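SusD homolog (Bacteroides thetaiotaomicron VPI-5482, PDB 3IHV) probably binds glycans at the outer membrane, as a SusD-family partner in their uptake by this gut bacterium. Local coordinates at residues A[22-27]-A[190-195]; A[100-105]-A[112-117]; A[176-179]-A[185-188]; A[179-184]-A[254-259]; A[197-202]-A[227-232]. One frame throughout, in Å; residues are numbered along the deposited sequence.

Overall arrangement
Read from the N terminus, helix 17-29 supplies the first half of contact 1, whose other half, 190-195, arrives only after 162 intervening residues. Nested inside that long loop are contact 2, which closes the turn between helices 75-101 and 107-135, and contact 3, which closes a short loop after helix 159-176. Contact 4 starts from the same loop, sharing Tyr179 with contact 3, and its reach to 254-259 makes it cross contact 1. Contact 5 packs helices 195-210 and 219-232 together inside the loop of contact 4. Contact 2 thus joins two helices, contacts 1 and 3 fasten the loop before helix 195-210, and contact 4 ties that loop to the one entering strand 259-263.

Contact 1: A[22-27]-A[190-195]; sequences DVLLGV and DYRFSK. With EDO (1,2-ethanediol), chain N.
Leu24 and Leu25, on helix 17-29, meet the long side chain of Arg192 in the loop that leads into helix 195-210, and the direct contact between the segments is wholly one of van der Waals packing. Leu24 CD2 lies 3.9 Å from Arg192 NH2, the two side chains running at a slant to each other. Farther back along the arginine, Leu25 CD2 comes to 4.3 Å from Arg192 CD, so one leucine touches the charged end and the next the aliphatic shaft. A bend at chi3 (59°) in an otherwise extended chain carries the guanidinium past Leu25 toward the tip of Leu24.

The polar interactions lie around this patch. Arg192 NH2 forms a salt bridge with Glu119 of helix 107-135, which probably balances the charge beside the leucine methyl and should help to fix the rotation of the guanidinium. Phe193 N is hydrogen-bonded to Tyr28 OH, a second tie between the loop and the end of helix 17-29.

A molecule of 1,2-ethanediol, probably from the crystallisation liquor, rests on the loop. Its O1 donates to Tyr191 O at 2.8 Å, and its C1 approaches Phe193 CE2 to 4.2 Å. It is also hydrogen-bonded to Glu262 O, on strand 259-263.

The contact thus belongs to the helical N-terminal part of this SusD-family fold. Leu24 also packs against Phe94 of helix 75-101 and Tyr116 of helix 107-135, while Phe193 reaches Ala122 farther along the latter, so the loop packs beside helices 17-29 and 107-135 just before helix 195-210 begins.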
# COMPACT_ATOMS: atom_id res chain seq x y z
N ASP A 22 6.11 23.76 -8.69
CA ASP A 22 4.73 23.98 -8.21
C ASP A 22 3.75 23.05 -8.95
O ASP A 22 2.88 22.42 -8.32
CB ASP A 22 4.38 25.47 -8.39
CG ASP A 22 2.99 25.85 -7.86
OD1 ASP A 22 2.57 25.34 -6.80
OD2 ASP A 22 2.33 26.70 -8.50
N VAL A 23 3.90 22.94 -10.27
CA VAL A 23 3.01 22.08 -11.09
C VAL A 23 3.27 20.61 -10.78
O VAL A 23 2.34 19.80 -10.64
CB VAL A 23 3.16 22.36 -12.59
CG1 VAL A 23 2.25 21.40 -13.38
CG2 VAL A 23 2.89 23.87 -12.92
N LEU A 24 4.54 20.25 -10.59
CA LEU A 24 4.89 18.87 -10.21
C LEU A 24 4.25 18.46 -8.89
O LEU A 24 3.75 17.36 -8.74
CB LEU A 24 6.41 18.71 -10.07
CG LEU A 24 6.91 17.38 -9.53
CD1 LEU A 24 6.62 16.26 -10.50
CD2 LEU A 24 8.42 17.48 -9.22
N LEU A 25 4.27 19.35 -7.91
CA LEU A 25 3.66 19.06 -6.63
C LEU A 25 2.15 18.81 -6.78
O LEU A 25 1.59 18.06 -5.99
CB LEU A 25 3.97 20.18 -5.62
CG LEU A 25 5.45 20.20 -5.13
CD1 LEU A 25 5.61 21.36 -4.13
CD2 LEU A 25 5.90 18.94 -4.52
N GLY A 26 1.52 19.40 -7.79
CA GLY A 26 0.12 19.11 -8.07
C GLY A 26 -0.12 17.68 -8.56
O GLY A 26 -1.22 17.10 -8.36
N VAL A 27 0.88 17.09 -9.23
CA VAL A 27 0.79 15.70 -9.62
C VAL A 27 0.82 14.83 -8.35
O VAL A 27 0.01 13.91 -8.17
CB VAL A 27 1.92 15.27 -10.61
CG1 VAL A 27 1.66 13.82 -11.12
CG2 VAL A 27 2.02 16.27 -11.80
N ASP A 190 11.94 15.18 0.71
CA ASP A 190 11.05 14.50 1.65
C ASP A 190 9.75 14.11 0.91
O ASP A 190 9.12 14.96 0.28
CB ASP A 190 10.61 15.41 2.82
CG ASP A 190 11.76 15.94 3.65
OD1 ASP A 190 12.88 16.07 3.15
OD2 ASP A 190 11.52 16.25 4.83
N TYR A 191 9.41 12.83 0.96
CA TYR A 191 8.17 12.27 0.39
C TYR A 191 8.06 12.44 -1.11
O TYR A 191 6.96 12.40 -1.67
CB TYR A 191 6.93 12.87 1.07
CG TYR A 191 6.94 12.79 2.59
CD1 TYR A 191 6.70 11.61 3.26
CD2 TYR A 191 7.18 13.95 3.36
CE1 TYR A 191 6.70 11.55 4.65
CE2 TYR A 191 7.19 13.88 4.74
CZ TYR A 191 6.95 12.69 5.37
OH TYR A 191 6.96 12.62 6.74
N ARG A 192 9.21 12.67 -1.77
CA ARG A 192 9.27 12.75 -3.19
C ARG A 192 10.13 11.59 -3.72
O ARG A 192 10.96 11.00 -2.99
CB ARG A 192 9.83 14.09 -3.64
CG ARG A 192 8.82 15.19 -3.39
CD ARG A 192 9.33 16.50 -3.55
NE ARG A 192 9.87 16.75 -4.86
CZ ARG A 192 10.47 17.88 -5.18
NH1 ARG A 192 10.53 18.88 -4.30
NH2 ARG A 192 11.00 18.03 -6.39
N PHE A 193 9.88 11.22 -4.95
CA PHE A 193 10.65 10.17 -5.59
C PHE A 193 12.15 10.50 -5.70
O PHE A 193 12.55 11.59 -6.15
CB PHE A 193 10.14 9.89 -7.02
CG PHE A 193 9.09 8.81 -7.08
CD1 PHE A 193 9.47 7.48 -7.04
CD2 PHE A 193 7.75 9.12 -7.19
CE1 PHE A 193 8.53 6.46 -7.08
CE2 PHE A 193 6.80 8.09 -7.24
CZ PHE A 193 7.20 6.77 -7.20
N SER A 194 12.94 9.50 -5.35
CA SER A 194 14.38 9.48 -5.52
C SER A 194 14.70 8.10 -6.10
O SER A 194 13.82 7.25 -6.20
CB SER A 194 15.12 9.71 -4.23
OG SER A 194 14.98 11.08 -3.84
N LYS A 195 15.97 7.86 -6.42
CA LYS A 195 16.36 6.64 -7.12
C LYS A 195 15.97 5.36 -6.42
O LYS A 195 15.56 4.38 -7.07
CB LYS A 195 17.86 6.62 -7.44
CG LYS A 195 18.16 5.64 -8.57
CD LYS A 195 19.62 5.30 -8.75
CE LYS A 195 20.51 6.46 -9.05
NZ LYS A 195 20.26 7.11 -10.39
C1 EDO N . 5.57 9.64 -3.55
O1 EDO N . 6.90 10.00 -3.15
C2 EDO N . 4.62 9.62 -2.34
O2 EDO N . 4.64 10.81 -1.54

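Contact 2: A[100-105]-A[112-117]; sequences NKIGSY and LATLYI
Ile102 lays the end of its side chain over the methyl of Ala113, closing a helical hairpin in which helix 75-101 turns back into helix 107-135. Its CD1 lies 3.6 Å from Ala113 CB, and CG1 is nearly as close. With CG1 opposite the backbone N (chi1 -169°) and chi2 also extended, the isoleucine reaches straight across to the second helix. There the same CD1 meets Ile117 CD1 at 4.3 Å, one helical turn beyond Ala113, and also touches the methyl branch of Thr114. One terminal methyl therefore serves three residues, while the hydroxyl of Thr114 is bonded to Lys111 O within its own helix.

Tyr105, three residues on, meets the same alanine with the edge of its ring, Tyr105 CD2 lying 3.9 Å from Ala113 CB. One face of that ring lies against its own chain, at Ile102 CA and Lys101 C, and its hydroxyl is hydrogen-bonded to Met14 O. Ala113, small enough to let both side chains close in, also packs on Ile98 of helix 75-101.

Ile102 O, accepting from Tyr105 N and Lys110 NZ, gives part of the hold on the turn. Lys101 O adds to it, receiving two donors from one residue, Ser104 N at 3.0 Å and Ser104 OG. The hydroxyl bond is short and lies in the carbonyl plane, Ser104 OG standing 2.6 Å from Lys101 O with a C=O...O angle of 148°.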
# COMPACT_ATOMS: atom_id res chain seq x y z
N ASN A 100 8.45 21.72 -23.59
CA ASN A 100 8.48 22.98 -24.32
C ASN A 100 9.15 24.15 -23.62
O ASN A 100 9.42 25.14 -24.26
CB ASN A 100 7.04 23.39 -24.68
CG ASN A 100 6.42 22.45 -25.69
OD1 ASN A 100 7.12 21.87 -26.52
ND2 ASN A 100 5.10 22.28 -25.62
N LYS A 101 9.43 24.02 -22.32
CA LYS A 101 10.00 25.10 -21.52
C LYS A 101 11.46 24.90 -21.12
O LYS A 101 12.19 25.88 -20.94
CB LYS A 101 9.17 25.28 -20.25
CG LYS A 101 7.72 25.71 -20.49
CD LYS A 101 7.58 27.16 -20.95
CE LYS A 101 6.10 27.57 -20.98
NZ LYS A 101 5.86 29.03 -21.21
N ILE A 102 11.89 23.63 -20.99
CA ILE A 102 13.25 23.31 -20.51
C ILE A 102 14.38 23.98 -21.28
O ILE A 102 15.39 24.36 -20.71
CB ILE A 102 13.44 21.78 -20.40
CG1 ILE A 102 14.73 21.45 -19.63
CG2 ILE A 102 13.37 21.12 -21.79
CD1 ILE A 102 14.91 19.99 -19.33
N GLY A 103 14.20 24.13 -22.59
CA GLY A 103 15.19 24.78 -23.44
C GLY A 103 15.54 26.18 -23.01
O GLY A 103 16.69 26.62 -23.24
N SER A 104 14.57 26.87 -22.41
CA SER A 104 14.71 28.25 -21.92
C SER A 104 15.29 28.37 -20.52
O SER A 104 15.67 29.48 -20.11
CB SER A 104 13.35 28.97 -21.95
OG SER A 104 12.45 28.49 -20.95
N TYR A 105 15.42 27.26 -19.81
CA TYR A 105 15.88 27.28 -18.45
C TYR A 105 17.39 27.47 -18.31
O TYR A 105 18.16 27.10 -19.21
CB TYR A 105 15.50 25.98 -17.76
CG TYR A 105 14.03 25.77 -17.46
CD1 TYR A 105 13.03 26.64 -17.93
CD2 TYR A 105 13.63 24.62 -16.81
CE1 TYR A 105 11.68 26.40 -17.66
CE2 TYR A 105 12.29 24.38 -16.54
CZ TYR A 105 11.32 25.28 -16.95
OH TYR A 105 10.00 24.94 -16.69
N LEU A 112 17.40 20.50 -12.57
CA LEU A 112 16.21 20.29 -11.74
C LEU A 112 15.06 19.77 -12.61
O LEU A 112 14.36 18.83 -12.21
CB LEU A 112 15.84 21.57 -11.01
CG LEU A 112 16.76 21.97 -9.83
CD1 LEU A 112 16.43 23.43 -9.44
CD2 LEU A 112 16.62 21.02 -8.64
N ALA A 113 14.87 20.36 -13.79
CA ALA A 113 13.82 19.95 -14.70
C ALA A 113 13.92 18.47 -15.05
O ALA A 113 12.89 17.81 -15.08
CB ALA A 113 13.78 20.81 -15.97
N THR A 114 15.13 17.94 -15.26
CA THR A 114 15.25 16.52 -15.55
C THR A 114 14.82 15.67 -14.34
O THR A 114 14.17 14.64 -14.49
CB THR A 114 16.66 16.10 -16.04
OG1 THR A 114 17.65 16.29 -15.01
CG2 THR A 114 17.03 16.89 -17.31
N LEU A 115 15.18 16.13 -13.15
CA LEU A 115 14.73 15.43 -11.95
C LEU A 115 13.20 15.45 -11.87
O LEU A 115 12.57 14.43 -11.58
CB LEU A 115 15.35 16.04 -10.69
CG LEU A 115 16.86 16.08 -10.58
CD1 LEU A 115 17.27 16.40 -9.12
CD2 LEU A 115 17.48 14.76 -11.05
N TYR A 116 12.61 16.60 -12.13
CA TYR A 116 11.16 16.74 -12.08
C TYR A 116 10.46 15.89 -13.13
O TYR A 116 9.38 15.34 -12.85
CB TYR A 116 10.70 18.21 -12.17
CG TYR A 116 11.28 19.17 -11.16
CD1 TYR A 116 11.86 18.73 -9.98
CD2 TYR A 116 11.21 20.53 -11.38
CE1 TYR A 116 12.39 19.65 -9.10
CE2 TYR A 116 11.68 21.42 -10.48
CZ TYR A 116 12.27 20.98 -9.35
OH TYR A 116 12.78 21.93 -8.48
N ILE A 117 11.07 15.76 -14.33
CA ILE A 117 10.58 14.88 -15.37
C ILE A 117 10.59 13.47 -14.85
O ILE A 117 9.61 12.73 -15.01
CB ILE A 117 11.42 15.01 -16.68
CG1 ILE A 117 11.12 16.35 -17.37
CG2 ILE A 117 11.14 13.82 -17.64
CD1 ILE A 117 12.17 16.80 -18.43

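Contact 3: A[176-179]-A[185-188]; sequences ILPY and YRES
The two segments are irregular and keep their backbones well apart, the nearest alpha carbons being those of Pro178 and Tyr185 at 8.8 Å. Helix 159-176 has just ended: Leu177 is the first residue to leave helical backbone angles, and the chain continues through Pro178 into a loop that doubles back to 185-188, within the N-terminal helical part of the SusD fold. The gap is bridged mainly by Arg186.

Its side chain, bent at chi3 (-65°), brings the guanidinium up to two apolar groups, each met at a slant. Leu177 CD2 is 4.1 Å from Arg186 NH1, whereas the ring of Pro178 takes the neighbouring nitrogen. These are packing contacts, and the polar needs of the arginine are met around them: NE forms a salt bridge with Asp183, inside the connecting loop, and NH1 is paired with Glu119 of helix 107-135 and hydrogen-bonded to Phe193 O. Such a grip from several directions should hold the guanidinium in one orientation. Tyr185, the preceding residue, has a cation-pi partner in Lys111 of helix 107-135. Against the proline, Arg186 NH2 stands 3.9 Å from CG and 4.1 Å from CD.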
# COMPACT_ATOMS: atom_id res chain seq x y z
N ILE A 176 17.76 8.85 -14.01
CA ILE A 176 17.93 10.28 -13.75
C ILE A 176 17.99 10.72 -12.28
O ILE A 176 18.79 11.57 -11.94
CB ILE A 176 16.86 11.09 -14.54
CG1 ILE A 176 17.32 11.31 -15.99
CG2 ILE A 176 16.63 12.51 -13.95
CD1 ILE A 176 17.59 10.11 -16.82
N LEU A 177 17.18 10.10 -11.42
CA LEU A 177 17.08 10.55 -10.03
C LEU A 177 18.31 10.23 -9.20
O LEU A 177 18.89 9.19 -9.36
CB LEU A 177 15.83 9.95 -9.37
CG LEU A 177 14.49 10.44 -9.93
CD1 LEU A 177 13.39 9.55 -9.40
CD2 LEU A 177 14.21 11.93 -9.57
N PRO A 178 18.71 11.14 -8.32
CA PRO A 178 19.78 10.76 -7.40
C PRO A 178 19.15 9.92 -6.28
O PRO A 178 17.94 9.92 -6.12
CB PRO A 178 20.18 12.10 -6.78
CG PRO A 178 18.90 12.90 -6.80
CD PRO A 178 18.24 12.51 -8.10
N TYR A 179 19.97 9.21 -5.53
CA TYR A 179 19.49 8.58 -4.30
C TYR A 179 19.16 9.73 -3.35
O TYR A 179 19.78 10.82 -3.41
CB TYR A 179 20.54 7.67 -3.67
CG TYR A 179 20.70 6.37 -4.37
CD1 TYR A 179 19.81 5.33 -4.14
CD2 TYR A 179 21.74 6.15 -5.26
CE1 TYR A 179 19.95 4.12 -4.79
CE2 TYR A 179 21.88 4.92 -5.91
CZ TYR A 179 20.97 3.92 -5.66
OH TYR A 179 21.08 2.69 -6.29
N TYR A 185 20.87 18.61 -5.40
CA TYR A 185 20.17 19.47 -6.39
C TYR A 185 18.86 20.05 -5.84
O TYR A 185 18.61 21.26 -5.93
CB TYR A 185 19.86 18.67 -7.65
CG TYR A 185 21.09 18.06 -8.26
CD1 TYR A 185 22.04 18.84 -8.87
CD2 TYR A 185 21.29 16.69 -8.22
CE1 TYR A 185 23.19 18.27 -9.43
CE2 TYR A 185 22.42 16.11 -8.77
CZ TYR A 185 23.35 16.89 -9.36
OH TYR A 185 24.46 16.28 -9.90
N ARG A 186 18.03 19.20 -5.27
CA ARG A 186 16.75 19.60 -4.71
C ARG A 186 16.90 20.11 -3.26
O ARG A 186 17.62 19.54 -2.47
CB ARG A 186 15.76 18.45 -4.79
CG ARG A 186 15.38 18.08 -6.26
CD ARG A 186 14.47 16.89 -6.31
NE ARG A 186 15.15 15.70 -5.81
CZ ARG A 186 14.63 14.48 -5.82
NH1 ARG A 186 13.43 14.28 -6.28
NH2 ARG A 186 15.32 13.46 -5.33
N GLU A 187 16.24 21.19 -2.89
CA GLU A 187 16.40 21.66 -1.50
C GLU A 187 15.87 20.64 -0.50
O GLU A 187 16.41 20.51 0.58
CB GLU A 187 15.79 23.04 -1.26
CG GLU A 187 14.33 23.17 -1.57
CD GLU A 187 13.74 24.50 -1.06
OE1 GLU A 187 14.46 25.24 -0.33
OE2 GLU A 187 12.55 24.77 -1.38
N SER A 188 14.84 19.92 -0.90
CA SER A 188 14.24 18.89 -0.07
C SER A 188 13.65 17.82 -0.96
O SER A 188 13.02 18.14 -1.97
CB SER A 188 13.09 19.53 0.73
OG SER A 188 12.24 18.57 1.31

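Contact 4: A[179-184]-A[254-259]; sequences YATDDQ and WDPTES
Asp255 OD1 accepts two hydrogen bonds from Thr257, and this polar clasp spans Pro256, the residue that packs on Ala180 and Thr181. The backbone bond, Thr257 N to Asp255 OD1 at 2.9 Å, is fairly straight, with an angle of 164° at the hydrogen, and defines an Asx turn. The hydroxyl bond is shorter, Thr257 OG1 lying 2.7 Å from Asp255 OD1. Both donors come from the same face of the carboxylate: the hydroxyl on the syn side and 20° out of plane, the amide farther above it at 37°. Two bonds from one residue to one oxygen should hold the carboxylate firmly against the turn.

Pro256, at the middle of that turn, carries the contact to the loop after helix 159-176. Its CB meets Ala180 CB at 3.7 Å, and its CG meets Thr181 CG2 at 3.8 Å, so two adjacent corners of the pyrrolidine ring are used by two successive residues. Thr181 takes part through its methyl, set opposite its carbonyl carbon. Behind the proline, its N lies over the rim of one face of the Trp254 indole.

On the other side of the contact, Asp182 N is bonded to Tyr179 O at 3.0 Å, closing a turn around Ala180 and Thr181, and Ala180 O is bonded to Asn189.

The chemistry implies a small apolar touch between two loops near the surface, each shaped by its own hydrogen bonds, joining the loop before helix 195-210 to the one entering strand 259-263.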
# COMPACT_ATOMS: atom_id res chain seq x y z
N TYR A 179 19.97 9.21 -5.53
CA TYR A 179 19.49 8.58 -4.30
C TYR A 179 19.16 9.73 -3.35
O TYR A 179 19.78 10.82 -3.41
CB TYR A 179 20.54 7.67 -3.67
CG TYR A 179 20.70 6.37 -4.37
CD1 TYR A 179 19.81 5.33 -4.14
CD2 TYR A 179 21.74 6.15 -5.26
CE1 TYR A 179 19.95 4.12 -4.79
CE2 TYR A 179 21.88 4.92 -5.91
CZ TYR A 179 20.97 3.92 -5.66
OH TYR A 179 21.08 2.69 -6.29
N ALA A 180 18.15 9.50 -2.51
CA ALA A 180 17.67 10.52 -1.57
C ALA A 180 18.78 11.18 -0.75
O ALA A 180 18.78 12.40 -0.61
CB ALA A 180 16.59 9.94 -0.63
N THR A 181 19.72 10.40 -0.24
CA THR A 181 20.80 10.94 0.60
C THR A 181 22.00 11.52 -0.18
O THR A 181 22.90 12.11 0.41
CB THR A 181 21.29 9.82 1.55
OG1 THR A 181 21.70 8.69 0.77
CG2 THR A 181 20.11 9.39 2.48
N ASP A 182 22.01 11.36 -1.50
CA ASP A 182 23.08 11.86 -2.35
C ASP A 182 22.71 13.20 -3.00
O ASP A 182 23.58 13.91 -3.52
CB ASP A 182 23.30 10.94 -3.56
CG ASP A 182 24.06 9.65 -3.26
OD1 ASP A 182 24.78 9.57 -2.27
OD2 ASP A 182 23.98 8.70 -4.12
N ASP A 183 21.45 13.54 -2.93
CA ASP A 183 20.87 14.68 -3.63
C ASP A 183 21.30 16.06 -3.15
O ASP A 183 20.90 16.49 -2.08
CB ASP A 183 19.36 14.51 -3.52
CG ASP A 183 18.55 15.51 -4.31
OD1 ASP A 183 19.11 16.35 -5.03
OD2 ASP A 183 17.29 15.39 -4.23
N GLN A 184 22.14 16.72 -3.92
CA GLN A 184 22.48 18.10 -3.61
C GLN A 184 21.91 19.05 -4.67
O GLN A 184 22.38 20.17 -4.80
CB GLN A 184 24.00 18.26 -3.37
CG GLN A 184 24.43 17.49 -2.06
CD GLN A 184 25.85 17.82 -1.58
OE1 GLN A 184 26.44 18.84 -1.96
NE2 GLN A 184 26.40 16.95 -0.73
N TRP A 254 10.04 12.37 8.16
CA TRP A 254 10.64 11.75 6.99
C TRP A 254 12.05 11.27 7.31
O TRP A 254 12.87 12.05 7.76
CB TRP A 254 10.75 12.76 5.84
CG TRP A 254 11.53 12.29 4.69
CD1 TRP A 254 12.78 12.76 4.31
CD2 TRP A 254 11.19 11.27 3.73
NE1 TRP A 254 13.22 12.07 3.19
CE2 TRP A 254 12.28 11.15 2.83
CE3 TRP A 254 10.08 10.44 3.55
CZ2 TRP A 254 12.26 10.27 1.75
CZ3 TRP A 254 10.08 9.55 2.48
CH2 TRP A 254 11.16 9.48 1.61
N ASP A 255 12.31 10.00 7.04
CA ASP A 255 13.63 9.42 7.16
C ASP A 255 13.80 8.58 5.87
O ASP A 255 13.10 7.59 5.70
CB ASP A 255 13.77 8.52 8.40
CG ASP A 255 15.17 7.94 8.57
OD1 ASP A 255 15.93 7.85 7.57
OD2 ASP A 255 15.51 7.51 9.72
N PRO A 256 14.71 8.99 4.98
CA PRO A 256 14.82 8.27 3.72
C PRO A 256 15.50 6.89 3.81
O PRO A 256 15.58 6.19 2.81
CB PRO A 256 15.71 9.20 2.88
CG PRO A 256 16.64 9.76 3.86
CD PRO A 256 15.77 10.00 5.12
N THR A 257 15.99 6.51 4.97
CA THR A 257 16.67 5.23 5.12
C THR A 257 15.87 4.04 4.59
O THR A 257 16.33 3.33 3.70
CB THR A 257 17.06 4.98 6.60
OG1 THR A 257 17.92 6.04 7.05
CG2 THR A 257 17.79 3.65 6.74
N GLU A 258 14.70 3.83 5.16
CA GLU A 258 13.80 2.73 4.80
C GLU A 258 12.58 3.16 4.01
O GLU A 258 12.09 2.44 3.16
CB GLU A 258 13.36 2.00 6.09
CG GLU A 258 12.53 0.76 5.80
CD GLU A 258 12.33 -0.18 6.97
OE1 GLU A 258 12.90 0.04 8.08
OE2 GLU A 258 11.59 -1.16 6.72
N SER A 259 12.03 4.32 4.32
CA SER A 259 10.86 4.80 3.64
C SER A 259 11.19 5.23 2.21
O SER A 259 11.86 6.23 2.00
CB SER A 259 10.29 6.00 4.39
OG SER A 259 9.07 6.35 3.77

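Contact 5: A[197-202]-A[227-232]; sequences AALGLL and ARILVE
This is largely buried helix-to-helix packing in the SusD fold, between helix 195-210 and helix 219-232, which follow one another in the chain and run roughly antiparallel; Ile229 lies at its solvent-facing side. The short segments approach to 9.0 Å between axes with a signed crossing angle of -142°, and the alpha carbons come nearest at Leu199 and Leu230, 6.4 Å apart.

Leu199 gives the largest share of the contact. Its CG points away from its own carbonyl carbon (chi1 -70°), and the isobutyl end settles against Ile229 and Leu230. Leu199 CD1 lies 3.9 Å from Ile229 CG2, and CD2 is almost as close to the same methyl, so the fork of the leucine faces the short branch of the isoleucine, the two side chains standing at about a right angle. The same CD1 is 4.0 Å from Leu230 CB.

Leu230 answers in the other direction. Its CD2 rests on the backbone at Gly200, 4.0 Å from Gly200 N and about as near its CA.

Tyr179, from the loop before helix 195-210, packs on Leu199, Ile229 and Leu230 together. Leu230 also reaches Val400 of helix 397-412, and Leu199 touches Cys174 of helix 159-176. With aliphatic branches meeting each other and the backbone at Gly200, cohesion between these segments probably comes from dispersion and the burial of apolar surface.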
# COMPACT_ATOMS: atom_id res chain seq x y z
N ALA A 197 13.41 4.70 -4.48
CA ALA A 197 12.01 4.44 -4.69
C ALA A 197 11.72 3.99 -6.10
O ALA A 197 10.86 3.13 -6.30
CB ALA A 197 11.16 5.68 -4.38
N ALA A 198 12.37 4.59 -7.08
CA ALA A 198 12.20 4.17 -8.46
C ALA A 198 12.65 2.73 -8.64
O ALA A 198 11.92 1.93 -9.27
CB ALA A 198 12.97 5.13 -9.46
N LEU A 199 13.80 2.37 -8.10
CA LEU A 199 14.30 0.99 -8.24
C LEU A 199 13.41 0.03 -7.45
O LEU A 199 13.11 -1.06 -7.91
CB LEU A 199 15.72 0.86 -7.72
CG LEU A 199 16.86 1.52 -8.51
CD1 LEU A 199 18.10 1.76 -7.60
CD2 LEU A 199 17.18 0.66 -9.72
N GLY A 200 13.02 0.45 -6.25
CA GLY A 200 12.13 -0.41 -5.43
C GLY A 200 10.79 -0.69 -6.10
O GLY A 200 10.32 -1.86 -6.16
N LEU A 201 10.17 0.37 -6.62
CA LEU A 201 8.89 0.20 -7.27
C LEU A 201 9.03 -0.64 -8.54
O LEU A 201 8.19 -1.49 -8.80
CB LEU A 201 8.24 1.56 -7.56
CG LEU A 201 6.86 1.47 -8.23
CD1 LEU A 201 5.89 0.71 -7.37
CD2 LEU A 201 6.34 2.88 -8.52
N LEU A 202 10.08 -0.41 -9.32
CA LEU A 202 10.31 -1.20 -10.54
C LEU A 202 10.48 -2.68 -10.20
O LEU A 202 10.00 -3.54 -10.93
CB LEU A 202 11.49 -0.65 -11.33
CG LEU A 202 11.75 -1.35 -12.65
CD1 LEU A 202 10.48 -1.39 -13.52
CD2 LEU A 202 12.95 -0.71 -13.41
N ALA A 227 16.41 -5.10 -7.99
CA ALA A 227 16.60 -5.04 -6.52
C ALA A 227 18.08 -5.11 -6.15
O ALA A 227 18.51 -4.42 -5.23
CB ALA A 227 15.85 -6.15 -5.82
N ARG A 228 18.85 -5.94 -6.84
CA ARG A 228 20.30 -6.04 -6.59
C ARG A 228 20.99 -4.67 -6.64
O ARG A 228 21.84 -4.36 -5.80
CB ARG A 228 20.94 -6.98 -7.62
CG ARG A 228 22.44 -7.23 -7.45
CD ARG A 228 23.01 -7.99 -8.68
NE ARG A 228 22.60 -9.40 -8.72
CZ ARG A 228 22.57 -10.15 -9.82
NH1 ARG A 228 22.86 -9.64 -11.01
NH2 ARG A 228 22.19 -11.41 -9.72
N ILE A 229 20.64 -3.85 -7.64
CA ILE A 229 21.26 -2.53 -7.79
C ILE A 229 20.98 -1.73 -6.52
O ILE A 229 21.91 -1.14 -5.91
CB ILE A 229 20.65 -1.77 -9.04
CG1 ILE A 229 21.12 -2.47 -10.33
CG2 ILE A 229 21.05 -0.28 -9.06
CD1 ILE A 229 20.34 -2.07 -11.56
N LEU A 230 19.73 -1.77 -6.10
CA LEU A 230 19.32 -1.02 -4.89
C LEU A 230 20.00 -1.55 -3.62
O LEU A 230 20.54 -0.77 -2.82
CB LEU A 230 17.82 -1.03 -4.75
CG LEU A 230 17.25 -0.40 -3.47
CD1 LEU A 230 17.78 1.02 -3.26
CD2 LEU A 230 15.69 -0.44 -3.45
N VAL A 231 19.99 -2.87 -3.46
CA VAL A 231 20.57 -3.51 -2.27
C VAL A 231 22.07 -3.28 -2.21
O VAL A 231 22.62 -2.85 -1.18
CB VAL A 231 20.14 -5.00 -2.18
CG1 VAL A 231 20.88 -5.69 -0.98
CG2 VAL A 231 18.64 -5.11 -2.03
N GLU A 232 22.76 -3.44 -3.33
CA GLU A 232 24.20 -3.24 -3.37
C GLU A 232 24.67 -1.78 -3.34
O GLU A 232 25.85 -1.52 -3.09
CB GLU A 232 24.80 -4.00 -4.56
CG GLU A 232 24.52 -5.49 -4.42
CD GLU A 232 25.27 -6.40 -5.39
OE1 GLU A 232 25.82 -5.91 -6.39
OE2 GLU A 232 25.27 -7.65 -5.15